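Local coordinates for uncharacterized protein (Legionella pneumophila subsp. pneumophila str. Philadelphia 1, PDB 4EZI) that adopts the alpha/beta-hydrolase fold and may act as a lipase or related hydrolase, although its substrate has not been established, at residues 109-114 with 368-373; 103-108 with 360-365; 64-69 with 149-154; 177-182 with 305-310; 89-92 with 97-100. All coordinates share one frame; numbering follows the deposited sequence. Where two conformers were deposited one is given.

The five contacts illustrate how interaction chemistry follows position in an alpha/beta-hydrolase fold. Interactions 2, 3 and 4 are buried and rest mainly on apolar side chains, while interactions 1 and 5 are only partly buried and pair a carboxylate with a phenol or an ammonium group. Helix 355-370 serves both interaction 1 and interaction 2, whose centres lie about 9 Å apart; helix 99-108 serves interactions 2 and 5. Interactions 1 and 3 reach neighbouring strands of the same sheet, joined by a backbone bond from Ala-65 N to Thr-113 O of 2.9 Å. Interaction 4 lies farther along the sheet, its centre about 25 Å from that of interaction 5.

Interaction 1 of 5, residues 109-114 with 368-373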
# COMPACT_ATOMS: atom_id res chain seq x y z
N ALA A 109 3.33 -4.72 18.77
CA ALA A 109 1.96 -4.27 19.05
C ALA A 109 1.02 -5.42 19.37
O ALA A 109 -0.02 -5.20 19.98
CB ALA A 109 1.41 -3.42 17.88
N GLY A 110 1.37 -6.64 18.97
CA GLY A 110 0.56 -7.82 19.26
C GLY A 110 -0.64 -8.05 18.36
O GLY A 110 -1.55 -8.77 18.73
N TYR A 111 -0.62 -7.48 17.15
CA TYR A 111 -1.71 -7.65 16.22
C TYR A 111 -1.43 -8.80 15.27
O TYR A 111 -0.28 -9.06 14.89
CB TYR A 111 -1.94 -6.37 15.40
CG TYR A 111 -2.17 -5.09 16.20
CD1 TYR A 111 -2.84 -5.11 17.42
CD2 TYR A 111 -1.74 -3.88 15.73
CE1 TYR A 111 -3.07 -3.93 18.13
CE2 TYR A 111 -1.95 -2.71 16.41
CZ TYR A 111 -2.60 -2.74 17.63
OH TYR A 111 -2.81 -1.55 18.31
N MSE A 112 -2.49 -9.49 14.87
CA MSE A 112 -2.42 -10.38 13.72
C MSE A 112 -2.22 -9.54 12.48
O MSE A 112 -3.06 -8.69 12.18
CB MSE A 112 -3.68 -11.24 13.63
CG MSE A 112 -3.63 -12.17 12.40
SE MSE A 112 -5.08 -13.44 12.35
CE MSE A 112 -6.00 -12.82 10.81
N THR A 113 -1.07 -9.71 11.82
CA THR A 113 -0.61 -8.81 10.78
C THR A 113 -0.85 -9.48 9.43
O THR A 113 -0.37 -10.59 9.17
CB THR A 113 0.87 -8.43 11.05
OG1 THR A 113 0.96 -7.83 12.35
CG2 THR A 113 1.40 -7.48 10.01
N VAL A 114 -1.64 -8.82 8.59
CA VAL A 114 -2.15 -9.35 7.33
C VAL A 114 -1.62 -8.45 6.23
O VAL A 114 -1.85 -7.26 6.26
CB VAL A 114 -3.69 -9.37 7.34
CG1 VAL A 114 -4.25 -9.80 6.03
CG2 VAL A 114 -4.19 -10.27 8.49
N GLN A 368 -3.94 4.06 20.39
CA GLN A 368 -4.89 5.00 20.94
C GLN A 368 -6.30 4.45 20.82
O GLN A 368 -7.09 4.54 21.76
CB GLN A 368 -4.77 6.35 20.25
CG GLN A 368 -5.75 7.39 20.77
CD GLN A 368 -5.60 8.74 20.09
OE1 GLN A 368 -4.54 9.06 19.54
NE2 GLN A 368 -6.66 9.54 20.15
N PHE A 369 -6.63 3.88 19.67
CA PHE A 369 -7.96 3.36 19.43
C PHE A 369 -8.17 1.94 19.92
O PHE A 369 -9.31 1.53 20.14
CB PHE A 369 -8.40 3.65 17.98
CG PHE A 369 -8.60 5.10 17.78
CD1 PHE A 369 -9.73 5.71 18.33
CD2 PHE A 369 -7.61 5.91 17.23
CE1 PHE A 369 -9.88 7.07 18.27
CE2 PHE A 369 -7.78 7.28 17.15
CZ PHE A 369 -8.92 7.85 17.68
N GLU A 370 -7.08 1.21 20.15
CA GLU A 370 -7.15 -0.09 20.81
C GLU A 370 -7.68 0.06 22.24
O GLU A 370 -8.47 -0.76 22.70
CB GLU A 370 -5.75 -0.71 20.85
CG GLU A 370 -5.71 -2.09 21.51
CD GLU A 370 -4.34 -2.80 21.37
OE1 GLU A 370 -3.36 -2.19 20.92
OE2 GLU A 370 -4.27 -4.00 21.70
N ARG A 371 -7.22 1.10 22.93
CA ARG A 371 -7.44 1.27 24.39
C ARG A 371 -8.64 2.16 24.73
O ARG A 371 -8.74 2.71 25.84
CB ARG A 371 -6.15 1.77 25.08
CG ARG A 371 -5.78 3.20 24.77
CD ARG A 371 -4.46 3.58 25.35
NE ARG A 371 -4.15 4.97 25.07
CZ ARG A 371 -3.20 5.41 24.24
NH1 ARG A 371 -2.37 4.59 23.59
NH2 ARG A 371 -3.05 6.72 24.06
N GLN A 372 -9.59 2.23 23.82
CA GLN A 372 -10.89 2.81 24.12
C GLN A 372 -11.92 2.01 23.34
O GLN A 372 -11.58 1.25 22.42
CB GLN A 372 -10.94 4.31 23.81
CG GLN A 372 -10.68 4.67 22.36
CD GLN A 372 -10.75 6.18 22.08
OE1 GLN A 372 -9.78 6.93 22.30
NE2 GLN A 372 -11.87 6.63 21.53
N GLU A 373 -13.18 2.19 23.70
CA GLU A 373 -14.23 1.44 23.04
C GLU A 373 -13.83 -0.06 22.95
O GLU A 373 -14.05 -0.68 21.92
CB GLU A 373 -14.50 2.12 21.66
CG GLU A 373 -15.37 1.38 20.61
CD GLU A 373 -15.86 2.26 19.45
OE1 GLU A 373 -15.88 3.50 19.58
OE2 GLU A 373 -16.26 1.69 18.41
O HOH W 1 -2.41 -5.88 21.17
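Glu-370 reaches from the last turn of helix 355-370 to Tyr-111, and tracing its side chain outward shows how one carboxylate can serve a buried ring. Its CB already lies 4.0 Å from Tyr-111 OH. From there the chain runs out extended, with CG anti to the backbone N (chi1 -179°), and carries CD to the edge of the tyrosine ring, in its plane. The decisive atom is OE1, which accepts a hydrogen bond from Tyr-111 OH at 2.7 Å and also approaches Tyr-111 CE1 to 3.3 Å. The phenol comes from above the carboxylate plane, 50° out of it, and ring and carboxylate are turned 52° against each other. The second oxygen, OE2, lies 2.7 Å from the oxygen of a water that is itself 2.8 Å from Ala-109 O, although other acceptors compete for the protons of that water. Tyr-111, just before strand 112-116, also stacks its ring with that of Tyr-164. Lys-367, one turn earlier in the helix, forms a salt bridge with OE1 and a hydrogen bond with Ala-109 O. Phenol and ammonium together would be expected to stabilise the ionised carboxylate, while the buried ring keeps a strong acceptor for its hydroxyl.

Interaction 2 of 5, residues 103-108 with 360-365; sequences AAYGNS and KEQVDF
Tyr-105 meets two successive residues of helix 355-370, Gln-362 with its hydroxyl and Val-363 through the CE1 and CD1 carbons of its ring, approached obliquely. The OH gives a weak hydrogen bond to Gln-362 OE1 at 3.0 Å, while Gln-362 CB presses on the same hydroxyl oxygen at 3.2 Å. Ring and amide planes stand 43° apart, with OE1 near the ring plane, at its edge. Val-363 supplies a single methyl: CG2 lies 3.8 Å from Tyr-105 CE1 and 4.2 Å from Ala-104 CB, touching two neighbouring residues of helix 99-108. With chi1 at 175°, CG2 lies beside the backbone N, opposite the carbonyl carbon, and this is the branch that meets the first helix. The segment axes approach to 10.4 Å at 42°. A wider pi-type turn, in which Ser-108 N bonds to Ala-103 O, ends the first helix. In the next shell, Leu-359, Phe-366 and Ala-166 pack on the Tyr-105 ring. Gln-362 NE2 donates to Ala-195 O and to Gly-167 O, the latter in what looks like the nucleophile elbow of the hydrolase. The amide is therefore fixed chiefly by its nitrogen, and its oxygen adds a weak polar link to an otherwise apolar helix interface.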
# COMPACT_ATOMS: atom_id res chain seq x y z
N ALA A 103 7.75 -6.81 12.99
CA ALA A 103 8.29 -6.48 14.29
C ALA A 103 7.43 -5.43 14.99
O ALA A 103 7.13 -5.54 16.18
CB ALA A 103 9.74 -6.03 14.15
N ALA A 104 7.07 -4.39 14.25
CA ALA A 104 6.32 -3.29 14.84
C ALA A 104 4.88 -3.69 15.16
O ALA A 104 4.40 -3.47 16.26
CB ALA A 104 6.38 -2.07 13.90
N TYR A 105 4.19 -4.25 14.17
CA TYR A 105 2.77 -4.55 14.31
C TYR A 105 2.46 -5.85 15.02
O TYR A 105 1.41 -5.95 15.66
CB TYR A 105 2.10 -4.55 12.94
CG TYR A 105 1.92 -3.20 12.31
CD1 TYR A 105 1.08 -2.27 12.88
CD2 TYR A 105 2.58 -2.84 11.13
CE1 TYR A 105 0.90 -1.01 12.31
CE2 TYR A 105 2.42 -1.58 10.55
CZ TYR A 105 1.57 -0.67 11.14
OH TYR A 105 1.33 0.57 10.58
N GLY A 106 3.34 -6.83 14.85
CA GLY A 106 3.14 -8.17 15.38
C GLY A 106 3.91 -8.40 16.66
O GLY A 106 3.31 -8.52 17.74
N ASN A 107 5.24 -8.45 16.57
CA ASN A 107 6.03 -8.77 17.76
C ASN A 107 5.87 -7.76 18.86
O ASN A 107 5.89 -8.14 20.03
CB ASN A 107 7.50 -8.97 17.45
CG ASN A 107 7.76 -9.99 16.38
OD1 ASN A 107 7.66 -9.67 15.21
ND2 ASN A 107 8.14 -11.21 16.77
N SER A 108 5.75 -6.48 18.52
CA SER A 108 5.56 -5.42 19.51
C SER A 108 4.08 -5.18 19.78
O SER A 108 3.61 -5.41 20.90
CB SER A 108 6.28 -4.12 19.11
OG SER A 108 6.01 -3.11 20.05
N LYS A 360 5.99 4.47 13.08
CA LYS A 360 5.83 4.66 14.53
C LYS A 360 4.54 5.41 14.84
O LYS A 360 3.80 5.03 15.75
CB LYS A 360 7.05 5.41 15.09
CG LYS A 360 7.03 5.68 16.59
CD LYS A 360 6.80 4.46 17.43
CE LYS A 360 7.15 4.72 18.93
NZ LYS A 360 6.87 6.13 19.35
N GLU A 361 4.24 6.44 14.05
CA GLU A 361 2.99 7.16 14.21
C GLU A 361 1.78 6.28 13.97
O GLU A 361 0.76 6.42 14.66
CB GLU A 361 2.92 8.39 13.32
CG GLU A 361 3.98 9.45 13.57
CD GLU A 361 3.95 10.09 14.96
OE1 GLU A 361 2.89 10.15 15.61
OE2 GLU A 361 5.02 10.58 15.39
N GLN A 362 1.85 5.41 12.97
CA GLN A 362 0.74 4.50 12.69
C GLN A 362 0.46 3.59 13.89
O GLN A 362 -0.67 3.47 14.33
CB GLN A 362 1.03 3.66 11.43
CG GLN A 362 1.05 4.49 10.17
CD GLN A 362 1.60 3.73 8.97
OE1 GLN A 362 2.45 2.87 9.10
NE2 GLN A 362 1.11 4.06 7.78
N VAL A 363 1.51 2.96 14.40
CA VAL A 363 1.36 2.09 15.57
C VAL A 363 0.75 2.84 16.76
O VAL A 363 -0.17 2.36 17.42
CB VAL A 363 2.71 1.42 16.01
CG1 VAL A 363 2.52 0.61 17.33
CG2 VAL A 363 3.28 0.55 14.89
N ASP A 364 1.26 4.04 17.01
CA ASP A 364 0.77 4.84 18.13
C ASP A 364 -0.70 5.22 17.96
O ASP A 364 -1.47 5.24 18.93
CB ASP A 364 1.62 6.07 18.32
CG ASP A 364 2.99 5.78 18.91
OD1 ASP A 364 3.20 4.70 19.49
OD2 ASP A 364 3.84 6.68 18.82
N PHE A 365 -1.10 5.55 16.74
CA PHE A 365 -2.49 5.86 16.44
C PHE A 365 -3.39 4.66 16.71
O PHE A 365 -4.44 4.79 17.35
CB PHE A 365 -2.61 6.31 15.00
CG PHE A 365 -3.94 6.89 14.61
CD1 PHE A 365 -4.38 8.08 15.17
CD2 PHE A 365 -4.74 6.26 13.68
CE1 PHE A 365 -5.59 8.65 14.77
CE2 PHE A 365 -5.95 6.80 13.29
CZ PHE A 365 -6.37 8.01 13.83

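Interaction 3 of 5, residues 64-69 with 149-154; sequences VAMPIH and KELANR
A backbone bond of 2.9 Å from Arg-154 N to Glu-150 O closes the helical turn that carries Leu-151 and Ala-152 against Val-64 and Met-66 of strand 57-67. Across the interface itself the chemistry is wholly apolar. Met-66 is a selenomethionine whose chain, extended beyond CG, places its terminal methyl against two successive helix residues. CE touches Leu-151 CD2 at 3.6 Å and Leu-151 CG at 3.7 Å; CE also comes within 3.8 Å of Ala-152 CA and 4.1 Å of Ala-152 CB, where the small side chain lets the methyl approach the helix backbone. This is a helix laid over a sheet, as in the layered alpha/beta-hydrolase fold: the axes of the two segments approach to 10.3 Å with a crossing angle of -43°. Two residues before Met-66 on the same face of the strand, Val-64 receives the same leucine methyl, with CB 4.1 Å from Leu-151 CD2. A chi1 of 178° carries Leu-151 CG out toward the strand, and chi2 of 66° sets CD2 where it meets both Val-64 and Met-66. Met-112 of the neighbouring strand 112-116 extends the apolar layer, touching Ala-152; on the other side of strand 57-67, Tyr-44 of strand 41-51 and Leu-8 and Tyr-11 of strand 8-17 touch Leu-151.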
# COMPACT_ATOMS: atom_id res chain seq x y z
N VAL A 64 0.31 -13.84 6.44
CA VAL A 64 -0.39 -13.68 7.71
C VAL A 64 0.57 -14.05 8.84
O VAL A 64 1.21 -15.10 8.80
CB VAL A 64 -1.65 -14.56 7.81
CG1 VAL A 64 -2.35 -14.33 9.14
CG2 VAL A 64 -2.57 -14.29 6.64
N ALA A 65 0.69 -13.20 9.84
CA ALA A 65 1.56 -13.41 10.99
C ALA A 65 0.75 -13.32 12.27
O ALA A 65 0.07 -12.32 12.50
CB ALA A 65 2.67 -12.37 11.00
N MSE A 66 0.81 -14.38 13.07
CA MSE A 66 -0.02 -14.55 14.26
C MSE A 66 0.85 -14.58 15.52
O MSE A 66 1.63 -15.52 15.70
CB MSE A 66 -0.82 -15.87 14.19
CG MSE A 66 -1.87 -15.86 13.10
SE MSE A 66 -2.66 -17.63 12.85
CE MSE A 66 -3.95 -17.23 11.45
N PRO A 67 0.70 -13.58 16.41
CA PRO A 67 1.35 -13.67 17.72
C PRO A 67 1.01 -14.98 18.43
O PRO A 67 -0.15 -15.38 18.51
CB PRO A 67 0.79 -12.46 18.47
CG PRO A 67 0.46 -11.46 17.41
CD PRO A 67 0.01 -12.29 16.23
N ILE A 68 2.05 -15.62 18.95
CA ILE A 68 1.91 -16.88 19.67
C ILE A 68 1.73 -16.49 21.18
O ILE A 68 2.43 -15.65 21.72
CB ILE A 68 3.15 -17.79 19.45
CG1 ILE A 68 3.39 -18.07 17.95
CG2 ILE A 68 3.03 -19.10 20.25
CD1 ILE A 68 4.82 -18.58 17.65
N HIS A 69 0.79 -17.10 21.83
CA HIS A 69 0.49 -16.82 23.23
C HIS A 69 0.08 -15.37 23.52
O HIS A 69 0.68 -14.70 24.37
CB HIS A 69 1.67 -17.18 24.15
CG HIS A 69 2.07 -18.61 24.07
ND1 HIS A 69 3.38 -19.02 24.21
CD2 HIS A 69 1.35 -19.73 23.85
CE1 HIS A 69 3.45 -20.33 24.09
NE2 HIS A 69 2.23 -20.79 23.86
N LYS A 149 -8.93 -14.07 7.83
CA LYS A 149 -9.88 -14.40 8.88
C LYS A 149 -10.33 -15.85 8.78
O LYS A 149 -10.56 -16.51 9.80
CB LYS A 149 -11.06 -13.43 8.87
CG LYS A 149 -10.62 -12.02 9.33
CD LYS A 149 -11.70 -10.98 9.35
CE LYS A 149 -12.51 -11.10 10.64
NZ LYS A 149 -13.49 -10.01 10.75
N GLU A 150 -10.50 -16.34 7.55
CA GLU A 150 -10.78 -17.77 7.38
C GLU A 150 -9.67 -18.65 7.95
O GLU A 150 -9.93 -19.67 8.60
CB GLU A 150 -11.01 -18.13 5.91
CG GLU A 150 -12.24 -17.50 5.28
CD GLU A 150 -12.33 -17.70 3.77
OE1 GLU A 150 -11.83 -18.73 3.27
OE2 GLU A 150 -12.91 -16.83 3.08
N LEU A 151 -8.42 -18.26 7.70
CA LEU A 151 -7.29 -19.00 8.28
C LEU A 151 -7.35 -19.01 9.79
O LEU A 151 -7.21 -20.08 10.42
CB LEU A 151 -5.97 -18.41 7.77
CG LEU A 151 -4.71 -19.06 8.36
CD1 LEU A 151 -4.58 -20.52 7.90
CD2 LEU A 151 -3.48 -18.21 8.00
N ALA A 152 -7.59 -17.86 10.39
CA ALA A 152 -7.66 -17.80 11.85
C ALA A 152 -8.78 -18.70 12.36
O ALA A 152 -8.58 -19.41 13.36
CB ALA A 152 -7.84 -16.35 12.32
N ASN A 153 -9.92 -18.75 11.66
CA ASN A 153 -11.03 -19.65 12.09
C ASN A 153 -10.61 -21.11 12.00
O ASN A 153 -10.88 -21.90 12.90
CB ASN A 153 -12.28 -19.38 11.26
CG ASN A 153 -13.46 -20.25 11.69
OD1 ASN A 153 -13.67 -20.49 12.89
ND2 ASN A 153 -14.24 -20.70 10.72
N ARG A 154 -9.95 -21.47 10.90
CA ARG A 154 -9.50 -22.85 10.72
C ARG A 154 -8.49 -23.27 11.78
O ARG A 154 -8.42 -24.44 12.14
CB ARG A 154 -8.90 -23.03 9.33
CG ARG A 154 -9.97 -23.03 8.24
CD ARG A 154 -9.34 -22.85 6.90
NE ARG A 154 -10.29 -22.92 5.78
CZ ARG A 154 -10.60 -24.01 5.09
NH1 ARG A 154 -10.10 -25.20 5.41
NH2 ARG A 154 -11.45 -23.91 4.07

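Interaction 4 of 5, residues 177-182 with 305-310; sequences VMFEML and KPTAPL
Phe-179 carries this contact almost alone: its ring enters a bend of the 305-310 loop and touches Pro-306, Thr-307, Ala-308 and Leu-310. The tight part lies at the far end of the ring. CZ comes within 3.5 Å of Thr-307 N and 3.6 Å of Ala-308 N, and the latter nitrogen sits in the ring plane at its edge, so the phenyl group pushes its rim against the loop backbone. Pro-306 CB packs on CZ at 3.8 Å, while Ala-308 CB lies 4.0 Å from Phe-179 CE1. More loosely, Leu-310 CD1 stands 4.1 Å from Phe-179 CE2. A Phe-179 chi1 of -176° projects the ring away from the helix toward the loop.

The solvent side is formed by Thr-307, an exposed residue whose OG1 lies 3.4 Å from Phe-179 CE1. A chi1 of 55° sets this hydroxyl between backbone N and carbonyl carbon and turns it to the ring, while CG2 lies anti to the carbonyl carbon. On the helix, Glu-180 points away from the loop, its OE1 hydrogen-bonded to His-301 ND1.

Inward, the ring also rests on Leu-165 of strand 162-168 and Val-194 of strand 193-197. The contact thus fastens helix 170-185, which follows the probable nucleophile elbow, to the loop just where Leu-310 opens strand 310-314, with backbone hydrogen bonds to Phe-339, just before strand 340-344, and to Trp-341 within it.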
# COMPACT_ATOMS: atom_id res chain seq x y z
N VAL A 177 -8.41 3.38 -0.48
CA VAL A 177 -9.43 2.78 -1.35
C VAL A 177 -10.04 1.51 -0.73
O VAL A 177 -11.24 1.25 -0.88
CB VAL A 177 -8.94 2.57 -2.81
CG1 VAL A 177 -8.57 3.93 -3.41
CG2 VAL A 177 -7.79 1.56 -2.92
N MSE A 178 -9.24 0.77 0.04
CA MSE A 178 -9.75 -0.36 0.82
C MSE A 178 -10.78 0.14 1.84
O MSE A 178 -11.85 -0.45 1.99
CB MSE A 178 -8.58 -1.02 1.54
CG MSE A 178 -8.98 -2.16 2.44
SE MSE A 178 -7.45 -2.84 3.39
CE MSE A 178 -8.35 -4.39 4.10
N PHE A 179 -10.43 1.19 2.57
CA PHE A 179 -11.33 1.79 3.57
C PHE A 179 -12.66 2.22 2.94
O PHE A 179 -13.75 1.90 3.44
CB PHE A 179 -10.58 2.97 4.15
CG PHE A 179 -11.27 3.72 5.29
CD1 PHE A 179 -12.20 3.14 6.16
CD2 PHE A 179 -10.91 5.03 5.50
CE1 PHE A 179 -12.72 3.88 7.22
CE2 PHE A 179 -11.40 5.75 6.57
CZ PHE A 179 -12.32 5.17 7.42
N GLU A 180 -12.58 2.91 1.79
CA GLU A 180 -13.76 3.36 1.09
C GLU A 180 -14.65 2.19 0.71
O GLU A 180 -15.88 2.24 0.89
CB GLU A 180 -13.34 4.18 -0.15
CG GLU A 180 -14.48 4.72 -0.95
CD GLU A 180 -14.04 5.49 -2.15
OE1 GLU A 180 -13.01 5.10 -2.75
OE2 GLU A 180 -14.73 6.46 -2.52
N MSE A 181 -14.05 1.15 0.15
CA MSE A 181 -14.79 -0.01 -0.32
C MSE A 181 -15.37 -0.82 0.83
O MSE A 181 -16.47 -1.36 0.69
CB MSE A 181 -13.93 -0.87 -1.23
CG MSE A 181 -14.68 -2.01 -1.90
SE MSE A 181 -13.59 -3.05 -3.13
CE MSE A 181 -13.54 -1.79 -4.64
N LEU A 182 -14.65 -0.94 1.93
CA LEU A 182 -15.22 -1.58 3.12
C LEU A 182 -16.48 -0.85 3.59
O LEU A 182 -17.51 -1.47 3.86
CB LEU A 182 -14.19 -1.67 4.25
CG LEU A 182 -13.12 -2.75 4.10
CD1 LEU A 182 -12.09 -2.58 5.21
CD2 LEU A 182 -13.73 -4.16 4.10
N LYS A 305 -17.24 9.65 3.25
CA LYS A 305 -17.37 9.72 4.69
C LYS A 305 -16.57 8.62 5.36
O LYS A 305 -16.86 7.43 5.15
CB LYS A 305 -18.84 9.62 5.10
CG LYS A 305 -19.07 9.75 6.60
CD LYS A 305 -20.54 9.64 6.97
CE LYS A 305 -20.75 9.80 8.47
NZ LYS A 305 -22.12 9.34 8.89
N PRO A 306 -15.58 8.99 6.20
CA PRO A 306 -14.85 7.94 6.92
C PRO A 306 -15.73 7.33 7.99
O PRO A 306 -16.53 8.03 8.63
CB PRO A 306 -13.70 8.70 7.57
CG PRO A 306 -13.62 9.99 6.91
CD PRO A 306 -14.98 10.32 6.41
N THR A 307 -15.61 6.02 8.15
CA THR A 307 -16.39 5.27 9.14
C THR A 307 -15.50 4.78 10.30
O THR A 307 -15.88 3.88 11.06
CB THR A 307 -17.07 4.08 8.46
OG1 THR A 307 -16.06 3.29 7.80
CG2 THR A 307 -18.15 4.55 7.45
N ALA A 308 -14.33 5.41 10.44
CA ALA A 308 -13.39 5.14 11.52
C ALA A 308 -12.48 6.34 11.65
O ALA A 308 -12.29 7.10 10.68
CB ALA A 308 -12.55 3.91 11.20
N PRO A 309 -11.87 6.52 12.83
CA PRO A 309 -10.82 7.52 12.97
C PRO A 309 -9.76 7.37 11.90
O PRO A 309 -9.33 6.24 11.59
CB PRO A 309 -10.25 7.21 14.37
CG PRO A 309 -11.37 6.57 15.10
CD PRO A 309 -12.16 5.80 14.09
N LEU A 310 -9.32 8.51 11.38
CA LEU A 310 -8.46 8.57 10.20
C LEU A 310 -7.30 9.54 10.43
O LEU A 310 -7.53 10.71 10.73
CB LEU A 310 -9.28 9.00 8.99
CG LEU A 310 -8.55 9.22 7.67
CD1 LEU A 310 -7.93 7.92 7.17
CD2 LEU A 310 -9.51 9.81 6.64

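Interaction 5 of 5, residues 89-92 with 97-100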
# COMPACT_ATOMS: atom_id res chain seq x y z
N ASP A 89 9.64 -9.39 -4.26
CA ASP A 89 9.92 -8.51 -3.13
C ASP A 89 8.62 -8.06 -2.47
O ASP A 89 8.25 -6.87 -2.52
CB ASP A 89 10.73 -7.30 -3.60
CG ASP A 89 11.18 -6.41 -2.45
OD1 ASP A 89 11.23 -6.84 -1.30
OD2 ASP A 89 11.46 -5.22 -2.74
N VAL A 90 7.89 -9.02 -1.91
CA VAL A 90 6.56 -8.80 -1.39
C VAL A 90 6.41 -9.58 -0.08
O VAL A 90 7.17 -10.53 0.15
CB VAL A 90 5.44 -9.17 -2.41
CG1 VAL A 90 5.45 -8.17 -3.58
CG2 VAL A 90 5.57 -10.63 -2.88
N PRO A 91 5.42 -9.23 0.74
CA PRO A 91 5.35 -9.79 2.09
C PRO A 91 5.31 -11.33 2.19
O PRO A 91 5.84 -11.88 3.14
CB PRO A 91 4.10 -9.13 2.69
CG PRO A 91 4.10 -7.79 2.02
CD PRO A 91 4.48 -8.10 0.59
N SER A 92 4.68 -12.02 1.24
CA SER A 92 4.61 -13.47 1.35
C SER A 92 5.97 -14.14 1.32
O SER A 92 6.07 -15.31 1.72
CB SER A 92 3.75 -14.06 0.24
OG SER A 92 4.32 -13.87 -1.04
N LYS A 97 13.74 -6.98 4.42
CA LYS A 97 13.08 -5.69 4.25
C LYS A 97 11.63 -5.70 4.77
O LYS A 97 11.08 -4.66 5.13
CB LYS A 97 13.14 -5.24 2.80
CG LYS A 97 14.57 -4.98 2.34
CD LYS A 97 14.61 -4.49 0.87
CE LYS A 97 13.65 -5.25 -0.05
NZ LYS A 97 14.22 -6.43 -0.75
N ASN A 98 11.01 -6.87 4.86
CA ASN A 98 9.66 -7.00 5.41
C ASN A 98 9.64 -7.07 6.94
O ASN A 98 8.60 -6.92 7.56
CB ASN A 98 9.01 -8.29 4.90
CG ASN A 98 7.52 -8.30 5.07
OD1 ASN A 98 6.84 -7.43 4.53
ND2 ASN A 98 7.00 -9.29 5.80
N TYR A 99 10.80 -7.31 7.56
CA TYR A 99 10.83 -7.62 8.97
C TYR A 99 10.26 -6.49 9.82
O TYR A 99 9.62 -6.75 10.84
CB TYR A 99 12.25 -7.91 9.45
CG TYR A 99 12.85 -9.25 9.07
CD1 TYR A 99 12.22 -10.15 8.21
CD2 TYR A 99 14.08 -9.62 9.58
CE1 TYR A 99 12.80 -11.36 7.93
CE2 TYR A 99 14.65 -10.82 9.31
CZ TYR A 99 14.01 -11.69 8.48
OH TYR A 99 14.57 -12.93 8.22
N ILE A 100 10.53 -5.24 9.46
CA ILE A 100 10.12 -4.14 10.30
C ILE A 100 8.60 -4.09 10.50
O ILE A 100 8.14 -3.70 11.58
CB ILE A 100 10.65 -2.78 9.75
CG1 ILE A 100 10.59 -1.70 10.79
CG2 ILE A 100 9.98 -2.39 8.44
CD1 ILE A 100 11.54 -1.92 11.98
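Lys-97 and Asn-98, at the approach to helix 99-108, each meet one residue of the preceding loop: Asp-89 and Pro-91. Lys-97 comes first. In the conformer described, one of two, the chain bends at chi3 and chi4 and brings NZ to 3.1 Å from Asp-89 OD1, a salt bridge whose hydrogen bond is weak and which is therefore an uncertain link. CE is nearly as close, at 3.2 Å from the same Asp-89 OD1, and the two side chains meet at about a right angle. The carboxylate has a steadier partner in Asn-95 ND2, which also bonds to OD1, so the exposed lysine adds charge to a group already held. Asn-98 follows, buried, and here the contact is one of packing. Its OD1 lies 3.7 Å from Pro-91 CB and equally near Pro-91 CG, against the proline ring, while its ND2 bonds instead to Asn-94 OD1. A chi1 of -163° swings the Asn-98 amide across to the proline. Pro-91 is itself backed by His-81, Leu-63 and Met-115. A loop folded on the start of its own helix is part of the beta-alpha-beta crossover from strand 74-80 through helix 99-108 to the parallel strand 112-116, as in alpha/beta hydrolases.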